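Local coordinates for protein putative N-acetylmuramoyl-L-alanine amidase,autolysin cwp6 (Peptoclostridium difficile, PDB 5J72) that probably hydrolyses the amide bond joining N-acetylmuramic acid to L-alanine in peptidoglycan through a zinc-binding amidase domain, with CWB2 repeats that anchor it to the cell wall, at residues A[343-348]-A[400-405]; A[368-373]-A[420-425]; A[396-401]-A[488-493]; A[482-487]-A[620-625]. One frame throughout, in Å; residues are numbered along the deposited sequence. Where two conformers were deposited one is given.

Interaction 1. Residues A[343-348]-A[400-405]; sequences GADRHE and SAYHST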
loop_
_atom_site.group_PDB
_atom_site.type_symbol
_atom_site.label_atom_id
_atom_site.label_comp_id
_atom_site.label_asym_id
_atom_site.label_seq_id
_atom_site.Cartn_x
_atom_site.Cartn_y
_atom_site.Cartn_z
ATOM N N GLY A 343 -8.026 1.971 9.872
ATOM C CA GLY A 343 -6.804 2.683 10.223
ATOM C C GLY A 343 -7.167 4.111 10.565
ATOM O O GLY A 343 -8.191 4.598 10.164
ATOM N N ALA A 344 -6.286 4.794 11.323
ATOM C CA ALA A 344 -6.500 6.190 11.726
ATOM C C ALA A 344 -6.535 7.098 10.511
ATOM O O ALA A 344 -7.173 8.138 10.525
ATOM C CB ALA A 344 -5.350 6.614 12.645
ATOM N N ASP A 345 -5.809 6.713 9.435
ATOM C CA ASP A 345 -5.820 7.502 8.246
ATOM C C ASP A 345 -5.466 6.625 6.984
ATOM O O ASP A 345 -5.350 5.412 7.142
ATOM C CB ASP A 345 -4.822 8.654 8.328
ATOM C CG ASP A 345 -3.348 8.271 8.536
ATOM O OD1 ASP A 345 -2.936 7.187 8.091
ATOM O OD2 ASP A 345 -2.611 9.066 9.148
ATOM N N ARG A 346 -5.322 7.241 5.804
ATOM C CA ARG A 346 -5.094 6.466 4.554
ATOM C C ARG A 346 -3.796 5.634 4.640
ATOM O O ARG A 346 -3.747 4.553 4.041
ATOM C CB ARG A 346 -5.077 7.433 3.323
ATOM C CG ARG A 346 -3.842 8.333 3.323
ATOM C CD ARG A 346 -3.910 9.365 2.199
ATOM N NE ARG A 346 -4.977 10.309 2.453
ATOM C CZ ARG A 346 -5.186 11.409 1.744
ATOM N NH1 ARG A 346 -4.388 11.715 0.729
ATOM N NH2 ARG A 346 -6.201 12.207 2.035
ATOM N N HIS A 347 -2.756 6.100 5.413
ATOM C CA HIS A 347 -1.503 5.364 5.471
ATOM C C HIS A 347 -1.594 4.230 6.396
ATOM O O HIS A 347 -1.119 3.146 6.063
ATOM C CB HIS A 347 -0.343 6.292 5.846
ATOM C CG HIS A 347 -0.255 7.469 4.934
ATOM N ND1 HIS A 347 -0.448 8.757 5.384
ATOM C CD2 HIS A 347 0.017 7.558 3.607
ATOM C CE1 HIS A 347 -0.306 9.584 4.357
ATOM N NE2 HIS A 347 -0.027 8.889 3.270
ATOM N N GLU A 348 -2.224 4.431 7.605
ATOM C CA GLU A 348 -2.405 3.276 8.489
ATOM C C GLU A 348 -3.320 2.292 7.848
ATOM O O GLU A 348 -3.101 1.079 7.992
ATOM C CB GLU A 348 -2.979 3.657 9.916
ATOM C CG GLU A 348 -2.762 2.429 10.836
ATOM C CD GLU A 348 -3.147 2.731 12.287
ATOM O OE1 GLU A 348 -3.931 3.647 12.487
ATOM O OE2 GLU A 348 -2.657 2.029 13.181
ATOM N N SER A 400 5.703 7.057 5.455
ATOM C CA SER A 400 4.837 7.059 6.610
ATOM C C SER A 400 5.283 6.086 7.715
ATOM O O SER A 400 5.703 4.942 7.503
ATOM C CB SER A 400 3.400 6.715 6.183
ATOM O OG SER A 400 2.602 6.467 7.330
ATOM N N ALA A 401 5.178 6.551 8.992
ATOM C CA ALA A 401 5.558 5.703 10.129
ATOM C C ALA A 401 4.732 4.454 10.242
ATOM O O ALA A 401 5.172 3.438 10.770
ATOM C CB ALA A 401 5.399 6.532 11.450
ATOM N N TYR A 402 3.504 4.482 9.712
ATOM C CA TYR A 402 2.649 3.275 9.831
ATOM C C TYR A 402 3.205 2.103 8.967
ATOM O O TYR A 402 2.835 0.955 9.214
ATOM C CB TYR A 402 1.232 3.622 9.352
ATOM C CG TYR A 402 0.557 4.604 10.289
ATOM C CD1 TYR A 402 0.179 4.226 11.574
ATOM C CD2 TYR A 402 0.313 5.901 9.899
ATOM C CE1 TYR A 402 -0.432 5.131 12.450
ATOM C CE2 TYR A 402 -0.277 6.824 10.765
ATOM C CZ TYR A 402 -0.642 6.431 12.037
ATOM O OH TYR A 402 -1.203 7.380 12.888
ATOM N N HIS A 403 4.075 2.409 7.999
ATOM C CA HIS A 403 4.688 1.352 7.150
ATOM C C HIS A 403 5.905 0.724 7.790
ATOM O O HIS A 403 6.394 -0.286 7.301
ATOM C CB HIS A 403 5.146 1.948 5.783
ATOM C CG HIS A 403 3.997 2.422 4.958
ATOM N ND1 HIS A 403 2.820 1.685 4.853
ATOM C CD2 HIS A 403 3.806 3.562 4.262
ATOM C CE1 HIS A 403 1.965 2.387 4.111
ATOM N NE2 HIS A 403 2.536 3.518 3.736
ATOM N N SER A 404 6.382 1.274 8.941
ATOM C CA SER A 404 7.652 0.770 9.469
ATOM C C SER A 404 7.731 -0.676 9.687
ATOM O O SER A 404 8.723 -1.294 9.298
ATOM C CB SER A 404 7.985 1.449 10.808
ATOM O OG SER A 404 8.049 2.835 10.591
ATOM N N THR A 405 6.755 -1.254 10.337
ATOM C CA THR A 405 6.815 -2.687 10.617
ATOM C C THR A 405 6.779 -3.595 9.369
ATOM O O THR A 405 7.560 -4.540 9.249
ATOM C CB THR A 405 5.646 -3.066 11.528
ATOM O OG1 THR A 405 5.591 -2.105 12.596
ATOM C CG2 THR A 405 5.783 -4.432 12.112
#

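Interaction 2. Residues A[368-373]-A[420-425]; sequences VAKSDI and DGMKDS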
loop_
_atom_site.group_PDB
_atom_site.type_symbol
_atom_site.label_atom_id
_atom_site.label_comp_id
_atom_site.label_asym_id
_atom_site.label_seq_id
_atom_site.Cartn_x
_atom_site.Cartn_y
_atom_site.Cartn_z
ATOM N N VAL A 368 4.820 1.384 -5.509
ATOM C CA VAL A 368 4.741 2.526 -4.583
ATOM C C VAL A 368 4.213 3.755 -5.257
ATOM O O VAL A 368 4.820 4.235 -6.201
ATOM C CB VAL A 368 6.177 2.829 -4.035
ATOM C CG1 VAL A 368 6.117 4.071 -3.092
ATOM C CG2 VAL A 368 6.702 1.610 -3.291
ATOM N N ALA A 369 3.055 4.272 -4.780
ATOM C CA ALA A 369 2.430 5.435 -5.349
ATOM C C ALA A 369 2.318 6.558 -4.280
ATOM O O ALA A 369 2.317 6.298 -3.074
ATOM C CB ALA A 369 0.997 5.084 -5.799
ATOM N N LYS A 370 2.240 7.792 -4.756
ATOM C CA LYS A 370 2.076 8.947 -3.899
ATOM C C LYS A 370 0.716 8.883 -3.279
ATOM O O LYS A 370 -0.237 8.592 -3.995
ATOM C CB LYS A 370 2.185 10.204 -4.767
ATOM C CG LYS A 370 3.617 10.427 -5.277
ATOM C CD LYS A 370 3.725 11.674 -6.228
ATOM C CE LYS A 370 3.003 11.459 -7.538
ATOM N NZ LYS A 370 2.827 12.725 -8.306
ATOM N N SER A 371 0.542 9.223 -1.994
ATOM C CA SER A 371 -0.796 9.109 -1.397
ATOM C C SER A 371 -1.608 10.370 -1.540
ATOM O O SER A 371 -2.744 10.390 -1.063
ATOM C CB SER A 371 -0.676 8.807 0.090
ATOM O OG SER A 371 0.157 9.794 0.682
ATOM N N ASP A 372 -1.067 11.425 -2.156
ATOM C CA ASP A 372 -1.864 12.656 -2.292
ATOM C C ASP A 372 -2.800 12.653 -3.473
ATOM O O ASP A 372 -3.630 13.543 -3.567
ATOM C CB ASP A 372 -0.981 13.923 -2.397
ATOM C CG ASP A 372 0.091 13.871 -3.465
ATOM O OD1 ASP A 372 0.281 14.882 -4.169
ATOM O OD2 ASP A 372 0.757 12.848 -3.583
ATOM N N ILE A 373 -2.706 11.700 -4.355
ATOM C CA ILE A 373 -3.629 11.694 -5.481
ATOM C C ILE A 373 -4.279 10.331 -5.522
ATOM O O ILE A 373 -3.785 9.404 -4.862
ATOM C CB ILE A 373 -2.864 11.995 -6.765
ATOM C CG1 ILE A 373 -1.635 11.084 -6.860
ATOM C CG2 ILE A 373 -2.429 13.486 -6.772
ATOM C CD1 ILE A 373 -0.859 11.383 -8.110
ATOM N N ASP A 420 5.829 10.319 -11.056
ATOM C CA ASP A 420 6.955 11.190 -10.798
ATOM C C ASP A 420 6.629 12.148 -9.610
ATOM O O ASP A 420 5.485 12.583 -9.470
ATOM C CB ASP A 420 7.194 12.044 -12.046
ATOM C CG ASP A 420 8.471 12.826 -11.892
ATOM O OD1 ASP A 420 8.404 14.062 -11.914
ATOM O OD2 ASP A 420 9.543 12.186 -11.731
ATOM N N GLY A 421 7.609 12.464 -8.779
ATOM C CA GLY A 421 7.361 13.408 -7.691
ATOM C C GLY A 421 7.791 12.902 -6.336
ATOM O O GLY A 421 8.053 13.715 -5.456
ATOM N N MET A 422 7.834 11.577 -6.141
ATOM C CA MET A 422 8.265 11.047 -4.878
ATOM C C MET A 422 9.783 11.277 -4.755
ATOM O O MET A 422 10.505 11.050 -5.727
ATOM C CB MET A 422 7.945 9.543 -4.770
ATOM C CG MET A 422 8.308 8.977 -3.386
ATOM S SD MET A 422 7.489 7.396 -3.075
ATOM C CE MET A 422 5.833 7.900 -3.085
ATOM N N LYS A 423 10.275 11.720 -3.586
ATOM C CA LYS A 423 11.715 11.984 -3.446
ATOM C C LYS A 423 12.541 10.739 -3.546
ATOM O O LYS A 423 12.111 9.680 -3.110
ATOM C CB LYS A 423 12.027 12.623 -2.070
ATOM C CG LYS A 423 11.235 13.884 -1.802
ATOM C CD LYS A 423 11.274 14.828 -2.963
ATOM C CE LYS A 423 12.083 16.047 -2.626
ATOM N NZ LYS A 423 11.241 17.265 -2.716
ATOM N N ASP A 424 13.768 10.859 -4.092
ATOM C CA ASP A 424 14.660 9.710 -4.230
ATOM C C ASP A 424 14.877 9.091 -2.937
ATOM O O ASP A 424 14.998 7.885 -2.769
ATOM C CB ASP A 424 16.051 10.168 -4.777
ATOM C CG ASP A 424 16.052 10.583 -6.242
ATOM O OD1 ASP A 424 15.053 10.317 -6.936
ATOM O OD2 ASP A 424 17.051 11.179 -6.688
ATOM N N SER A 425 14.979 9.973 -1.959
ATOM C CA SER A 425 15.200 9.647 -0.568
ATOM C C SER A 425 14.137 8.619 -0.041
ATOM O O SER A 425 14.451 7.628 0.616
ATOM C CB SER A 425 15.084 10.967 0.209
ATOM O OG SER A 425 15.110 10.742 1.593
#

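Interaction 3. Residues A[396-401]-A[488-493]; sequences KTYVSA and TTEYLR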
loop_
_atom_site.group_PDB
_atom_site.type_symbol
_atom_site.label_atom_id
_atom_site.label_comp_id
_atom_site.label_asym_id
_atom_site.label_seq_id
_atom_site.Cartn_x
_atom_site.Cartn_y
_atom_site.Cartn_z
ATOM N N LYS A 396 4.950 12.182 -0.860
ATOM C CA LYS A 396 6.143 12.369 -1.705
ATOM C C LYS A 396 7.420 12.586 -0.906
ATOM O O LYS A 396 8.479 12.181 -1.350
ATOM C CB LYS A 396 5.964 13.617 -2.587
ATOM C CG LYS A 396 4.795 13.580 -3.515
ATOM C CD LYS A 396 4.858 14.838 -4.372
ATOM C CE LYS A 396 3.841 15.835 -3.927
ATOM N NZ LYS A 396 2.919 16.168 -5.039
ATOM N N THR A 397 7.321 13.216 0.294
ATOM C CA THR A 397 8.547 13.558 1.022
ATOM C C THR A 397 8.892 12.697 2.209
ATOM O O THR A 397 9.937 12.940 2.793
ATOM C CB THR A 397 8.475 15.054 1.453
ATOM O OG1 THR A 397 7.432 15.151 2.432
ATOM C CG2 THR A 397 8.138 16.012 0.278
ATOM N N TYR A 398 8.090 11.696 2.614
ATOM C CA TYR A 398 8.542 10.837 3.696
ATOM C C TYR A 398 7.882 9.480 3.685
ATOM O O TYR A 398 6.808 9.330 3.096
ATOM C CB TYR A 398 8.273 11.494 5.108
ATOM C CG TYR A 398 6.805 11.733 5.425
ATOM C CD1 TYR A 398 6.142 12.852 4.936
ATOM C CD2 TYR A 398 6.096 10.860 6.248
ATOM C CE1 TYR A 398 4.810 13.105 5.253
ATOM C CE2 TYR A 398 4.760 11.108 6.578
ATOM C CZ TYR A 398 4.128 12.232 6.073
ATOM O OH TYR A 398 2.816 12.486 6.357
ATOM N N VAL A 399 8.500 8.506 4.288
ATOM C CA VAL A 399 7.895 7.203 4.409
ATOM C C VAL A 399 6.979 7.292 5.625
ATOM O O VAL A 399 7.446 7.603 6.735
ATOM C CB VAL A 399 8.930 6.101 4.616
ATOM C CG1 VAL A 399 8.229 4.733 4.846
ATOM C CG2 VAL A 399 9.872 6.035 3.410
ATOM N N SER A 400 5.703 7.057 5.455
ATOM C CA SER A 400 4.837 7.059 6.610
ATOM C C SER A 400 5.283 6.086 7.715
ATOM O O SER A 400 5.703 4.942 7.503
ATOM C CB SER A 400 3.400 6.715 6.183
ATOM O OG SER A 400 2.602 6.467 7.330
ATOM N N ALA A 401 5.178 6.551 8.992
ATOM C CA ALA A 401 5.558 5.703 10.129
ATOM C C ALA A 401 4.732 4.454 10.242
ATOM O O ALA A 401 5.172 3.438 10.770
ATOM C CB ALA A 401 5.399 6.532 11.450
ATOM N N THR A 488 2.564 11.104 16.330
ATOM C CA THR A 488 3.556 12.151 16.530
ATOM C C THR A 488 4.649 12.060 15.484
ATOM O O THR A 488 5.126 13.066 14.933
ATOM C CB THR A 488 4.234 11.960 17.935
ATOM O OG1 THR A 488 3.209 12.028 18.913
ATOM C CG2 THR A 488 5.361 13.038 18.191
ATOM N N THR A 489 5.121 10.813 15.226
ATOM C CA THR A 489 6.178 10.643 14.238
ATOM C C THR A 489 5.696 11.122 12.856
ATOM O O THR A 489 6.429 11.806 12.120
ATOM C CB THR A 489 6.575 9.104 14.183
ATOM O OG1 THR A 489 7.122 8.791 15.468
ATOM C CG2 THR A 489 7.654 8.817 13.157
ATOM N N GLU A 490 4.491 10.745 12.527
ATOM C CA GLU A 490 3.926 11.081 11.209
ATOM C C GLU A 490 3.884 12.656 11.056
ATOM O O GLU A 490 4.255 13.185 10.025
ATOM C CB GLU A 490 2.492 10.567 11.143
ATOM C CG GLU A 490 2.023 10.621 9.707
ATOM C CD GLU A 490 2.569 9.390 8.918
ATOM O OE1 GLU A 490 3.614 8.822 9.293
ATOM O OE2 GLU A 490 1.930 9.005 7.946
ATOM N N TYR A 491 3.450 13.357 12.121
ATOM C CA TYR A 491 3.405 14.833 12.030
ATOM C C TYR A 491 4.782 15.376 11.866
ATOM O O TYR A 491 5.024 16.200 10.968
ATOM C CB TYR A 491 2.748 15.426 13.268
ATOM C CG TYR A 491 2.793 16.946 13.178
ATOM C CD1 TYR A 491 1.847 17.643 12.438
ATOM C CD2 TYR A 491 3.840 17.663 13.750
ATOM C CE1 TYR A 491 1.949 19.019 12.255
ATOM C CE2 TYR A 491 3.946 19.049 13.590
ATOM C CZ TYR A 491 3.000 19.718 12.837
ATOM O OH TYR A 491 3.118 21.082 12.670
ATOM N N LEU A 492 5.746 14.924 12.683
ATOM C CA LEU A 492 7.100 15.474 12.556
ATOM C C LEU A 492 7.707 15.232 11.181
ATOM O O LEU A 492 8.376 16.116 10.613
ATOM C CB LEU A 492 8.015 14.844 13.637
ATOM C CG LEU A 492 7.619 15.328 15.062
ATOM C CD1 LEU A 492 8.368 14.532 16.146
ATOM C CD2 LEU A 492 8.026 16.842 15.187
ATOM N N ARG A 493 7.508 14.019 10.639
ATOM C CA ARG A 493 8.092 13.739 9.330
ATOM C C ARG A 493 7.456 14.596 8.256
ATOM O O ARG A 493 8.159 14.971 7.317
ATOM C CB ARG A 493 7.897 12.255 8.943
ATOM C CG ARG A 493 8.697 11.367 9.840
ATOM C CD ARG A 493 8.759 9.929 9.293
ATOM N NE ARG A 493 9.719 9.182 10.111
ATOM C CZ ARG A 493 9.736 7.858 10.203
ATOM N NH1 ARG A 493 8.856 7.121 9.521
ATOM N NH2 ARG A 493 10.634 7.257 10.967
HETATM O O HOH W 1 8.520 16.133 4.720
HETATM O O HOH W 2 8.315 4.160 8.253
#

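Interaction 4. Residues A[482-487]-A[620-625]; sequences LNTALA and EKVKTM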
loop_
_atom_site.group_PDB
_atom_site.type_symbol
_atom_site.label_atom_id
_atom_site.label_comp_id
_atom_site.label_asym_id
_atom_site.label_seq_id
_atom_site.Cartn_x
_atom_site.Cartn_y
_atom_site.Cartn_z
ATOM N N LEU A 482 1.921 3.369 21.750
ATOM C CA LEU A 482 2.375 3.137 20.366
ATOM C C LEU A 482 1.501 3.909 19.309
ATOM O O LEU A 482 2.041 4.528 18.396
ATOM C CB LEU A 482 2.379 1.617 20.006
ATOM C CG LEU A 482 2.807 1.369 18.550
ATOM C CD1 LEU A 482 4.223 1.853 18.320
ATOM C CD2 LEU A 482 2.670 -0.131 18.281
ATOM N N ASN A 483 0.168 3.844 19.431
ATOM C CA ASN A 483 -0.705 4.555 18.461
ATOM C C ASN A 483 -0.476 6.101 18.563
ATOM O O ASN A 483 -0.462 6.762 17.548
ATOM C CB ASN A 483 -2.139 4.236 18.741
ATOM C CG ASN A 483 -2.408 2.776 18.431
ATOM O OD1 ASN A 483 -1.771 2.236 17.502
ATOM N ND2 ASN A 483 -3.223 2.061 19.239
ATOM N N THR A 484 -0.277 6.621 19.789
ATOM C CA THR A 484 -0.031 8.058 19.935
ATOM C C THR A 484 1.311 8.410 19.263
ATOM O O THR A 484 1.400 9.359 18.476
ATOM C CB THR A 484 0.058 8.410 21.443
ATOM O OG1 THR A 484 -1.171 8.082 22.041
ATOM C CG2 THR A 484 0.353 9.953 21.646
ATOM N N ALA A 485 2.360 7.597 19.546
ATOM C CA ALA A 485 3.691 7.858 19.047
ATOM C C ALA A 485 3.772 7.763 17.545
ATOM O O ALA A 485 4.551 8.532 16.926
ATOM C CB ALA A 485 4.746 6.901 19.699
ATOM N N LEU A 486 3.039 6.881 16.937
ATOM C CA LEU A 486 3.092 6.770 15.453
ATOM C C LEU A 486 2.546 8.106 14.878
ATOM O O LEU A 486 3.079 8.606 13.887
ATOM C CB LEU A 486 2.181 5.571 14.969
ATOM C CG LEU A 486 2.946 4.202 15.268
ATOM C CD1 LEU A 486 1.913 3.002 15.240
ATOM C CD2 LEU A 486 4.097 3.958 14.230
ATOM N N ALA A 487 1.494 8.617 15.493
ATOM C CA ALA A 487 0.887 9.877 14.975
ATOM C C ALA A 487 1.846 11.060 15.183
ATOM O O ALA A 487 1.931 11.944 14.331
ATOM C CB ALA A 487 -0.435 10.104 15.672
ATOM N N GLU A 620 -8.917 8.210 15.688
ATOM C CA GLU A 620 -8.693 9.563 15.205
ATOM C C GLU A 620 -8.367 10.532 16.369
ATOM O O GLU A 620 -7.519 11.427 16.204
ATOM C CB GLU A 620 -9.923 9.994 14.389
ATOM C CG GLU A 620 -9.941 9.245 13.056
ATOM C CD GLU A 620 -10.581 7.835 13.128
ATOM O OE1 GLU A 620 -10.471 7.111 12.122
ATOM O OE2 GLU A 620 -11.187 7.464 14.162
ATOM N N LYS A 621 -9.036 10.420 17.558
ATOM C CA LYS A 621 -8.715 11.212 18.731
ATOM C C LYS A 621 -7.309 10.895 19.252
ATOM O O LYS A 621 -6.581 11.805 19.662
ATOM C CB LYS A 621 -9.751 10.928 19.812
ATOM C CG LYS A 621 -11.100 11.566 19.451
ATOM C CD LYS A 621 -12.137 11.130 20.452
ATOM C CE LYS A 621 -13.554 11.333 19.945
ATOM N NZ LYS A 621 -14.490 11.292 21.105
ATOM N N VAL A 622 -6.916 9.597 19.230
ATOM C CA VAL A 622 -5.558 9.257 19.660
ATOM C C VAL A 622 -4.583 9.862 18.678
ATOM O O VAL A 622 -3.521 10.346 19.056
ATOM C CB VAL A 622 -5.394 7.714 19.760
ATOM C CG1 VAL A 622 -3.899 7.354 19.971
ATOM C CG2 VAL A 622 -6.235 7.195 20.902
ATOM N N LYS A 623 -4.951 9.842 17.376
ATOM C CA LYS A 623 -4.067 10.439 16.388
ATOM C C LYS A 623 -3.939 11.991 16.694
ATOM O O LYS A 623 -2.862 12.545 16.579
ATOM C CB LYS A 623 -4.626 10.207 14.990
ATOM C CG LYS A 623 -3.718 10.852 13.956
ATOM C CD LYS A 623 -4.192 10.594 12.523
ATOM C CE LYS A 623 -3.005 10.774 11.584
ATOM N NZ LYS A 623 -1.924 9.752 11.820
ATOM N N THR A 624 -5.017 12.643 17.124
ATOM C CA THR A 624 -4.940 14.088 17.434
ATOM C C THR A 624 -3.981 14.316 18.617
ATOM O O THR A 624 -3.185 15.247 18.611
ATOM C CB THR A 624 -6.331 14.612 17.766
ATOM O OG1 THR A 624 -7.088 14.474 16.562
ATOM C CG2 THR A 624 -6.317 16.099 18.203
ATOM N N MET A 625 -4.046 13.441 19.611
ATOM C CA MET A 625 -3.125 13.544 20.748
ATOM C C MET A 625 -1.708 13.466 20.251
ATOM O O MET A 625 -0.876 14.294 20.644
ATOM C CB MET A 625 -3.401 12.414 21.731
ATOM C CG MET A 625 -2.352 12.373 22.870
ATOM S SD MET A 625 -2.406 13.850 23.969
ATOM C CE MET A 625 -4.011 13.570 24.888
#

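Interaction 1. Residues A[343-348]-A[400-405]
Two torsions bring Glu348 and Tyr402 together: Glu348 sets CG anti to its backbone N (chi1 -165°) and runs extended beyond it, while Tyr402 swings its ring beside its own backbone N (chi1 -67°). The aliphatic part of Glu348 therefore lies over one face of the phenol. A CH-pi contact follows, with Glu348 CB 3.7 Å from the centroid of the Tyr402 ring and 15° off its normal; Glu348 CG is 3.5 Å from Tyr402 CD1. The carboxylate carries on past CE1 at a shallow tilt to the ring, and Glu348 OE1 accepts from Ala344 N at 2.9 Å, which pins the far end of the chain. Asp345 comes from the opposite direction as the N-cap of the helix: Asp345 OD1 receives Glu348 N at 2.9 Å, nearly along its C-O bond, plus a weak bond from His347 N. Asp345 OD2 sits 3.6 Å from Tyr402 CE2, the carboxylate almost perpendicular to the ring. Asp345 OD2, by a salt bridge, and Tyr402 OH, by a hydrogen bond, both bind Lys623 NZ. His347 CB touches Ser400 OG at 3.3 Å; Ser400 OG also accepts from Tyr402 N at 3.2 Å in an ST turn and is hydrogen-bonded to Glu490 OE2 of helix 477-494. His347 O approaches His403 CE1 at 3.7 Å, whereas His403 NE2 binds Ile393 O. The start of helix 346-357 thus meets the turn leading into helix 404-409, with strand 391-394 flanking His403 and helix 477-494 touching Tyr402 through Leu486.

Interaction 2. Residues A[368-373]-A[420-425]
Strand residues 368-370 pass the connection 420-423 without a backbone hydrogen bond between them, the nearest CA atoms being those of Lys370 and Met422 at 6.6 Å, so side chains bridge the gap. Lys370 supplies the polar link. Its chain bends at chi3 (-68°), and NZ thereby reaches the main chain two residues before Met422, where Lys370 NZ donates to Asp420 O at 2.9 Å. The approach makes a C=O...N angle of 156°, with the nitrogen tilted moderately from the carbonyl plane. Lys370 CE follows at 3.3 Å from the same Asp420 O, and Lys370 CD lies 4.2 Å from Gly421 C, so the methylenes lie against this peptide. Gly421 has a positive phi (129°), a backbone shape at which a side chain would press on the preceding carbonyl. The carboxylate of Asp420 turns elsewhere and forms a salt bridge with Lys134. Met422 provides the apolar half: it slides past Lys370 in the opposite direction, then bends at chi3, bringing its CE methyl 4.0 Å from Lys370 CG. Val368 meets it at about a right angle, with Val368 CG1 3.6 Å from Met422 SD and 3.8 Å from Met422 CE. Thr394 also touches Met422, and Ile427 and Ile430 of helix 424-433 cover Val368. Strand 362-370 runs parallel to both 391-394 and 411-418; the contact lies at the C-terminal ends of these strands, where the chain leaves 411-418 for helix 424-433, an arrangement typical of the parallel alpha/beta architecture of a CWB2 repeat.

Interaction 3. Residues A[396-401]-A[488-493]
Glu490 holds the hydroxyl of Ser400 and the backbone N-H of Ala401 at once: Ser400 OG donates to Glu490 OE2 at 2.7 Å, and Ala401 N to Glu490 OE1 at 2.8 Å. The second bond is fairly straight (157°) and uses the syn lone pair of OE1; the hydroxyl also arrives on the syn side, somewhat out of the carboxylate plane. The bend of Glu490 at chi2 (80°) curls the carboxylate toward the loop. One turn on, Arg493 NH1 gives a longer, more angled bond to Val399 O at 3.2 Å, and a water bridges NH1 to Ser400 O. Arg493 NH2 binds Val499 O, so the guanidinium is held from both domains. A second water joins Thr397 OG1 to Arg493 O.

Packing surrounds this polar core. Tyr398 places its ring with the backbone of Arg493 over one face, and Tyr398 CD2 is 3.5 Å from Arg493 CB. At the ring edge Tyr398 CE2 meets Glu490 CD at 3.6 Å, the carboxylate plane standing perpendicular to the ring. Ala401 CB abuts Thr489 CG2 at 3.6 Å, and that methyl also covers one face of the guanidinium. The loop between strand 391-394 and helix 404-409, in the CWB2 region, is thereby docked on helix 477-494 of the amidase, which is backed by strands 453-458 and 498-501, while helix 424-433 packs behind Val399.

Interaction 4. Residues A[482-487]-A[620-625]
Thr484 touches Val622 and Met625 through different branches. From CB, the hydroxyl points beside the backbone N (chi1 -61°), so that Thr484 OG1 touches Val622 CG1 at 3.5 Å; the same oxygen is hydrogen-bonded to Tyr480 O and Tyr531 OH, which satisfies it in buried surroundings. The other branch, Thr484 CG2, lies anti to the N and meets Met625 CG at 3.8 Å. Val622 crosses Thr484 at about a right angle, and its CG1 also rests 3.8 Å from Asn483 CB. The local helix axes come within 7.7 Å and cross at -58°, a close packing consistent with the small Ala487 at the crossing. Both helices belong to the alpha/beta amidase domain and pack side by side on one face of its mixed sheet: Thr484 touches Ile529 and Met625 touches Tyr531, both on strand 525-532. That strand also carries the zinc ligand His530, and helix 477-494 begins with the zinc ligand Glu477; the side chain of Thr484 is about 12 Å from the bound zinc ion. A turn beyond, Ala487 CB presses against the backbone of Lys623, 3.6 Å from Lys623 O and 3.7 Å from Lys623 CA.

Interactions 1 and 2 lie wholly within the third CWB2 range, with their segments alternating along the chain and their centres about 15 Å apart; His347 and Arg346 of the first bind Ser371 of the second. Interaction 3, whose segments alternate with those of interaction 2, shares Ser400 and Ala401 with interaction 1 and crosses to helix 477-494 of the amidase. Interaction 4 uses that same helix, with centres about 13 Å apart, and lies wholly within the amidase. Interaction 1 closes before interaction 4 opens, yet Lys623 links them, their centres about 11 Å apart. Interactions 2 and 4, with centres about 24 Å apart, do not touch. Together the four contacts form a continuous path from cell-wall-binding repeat to amidase, joining the domains at two places.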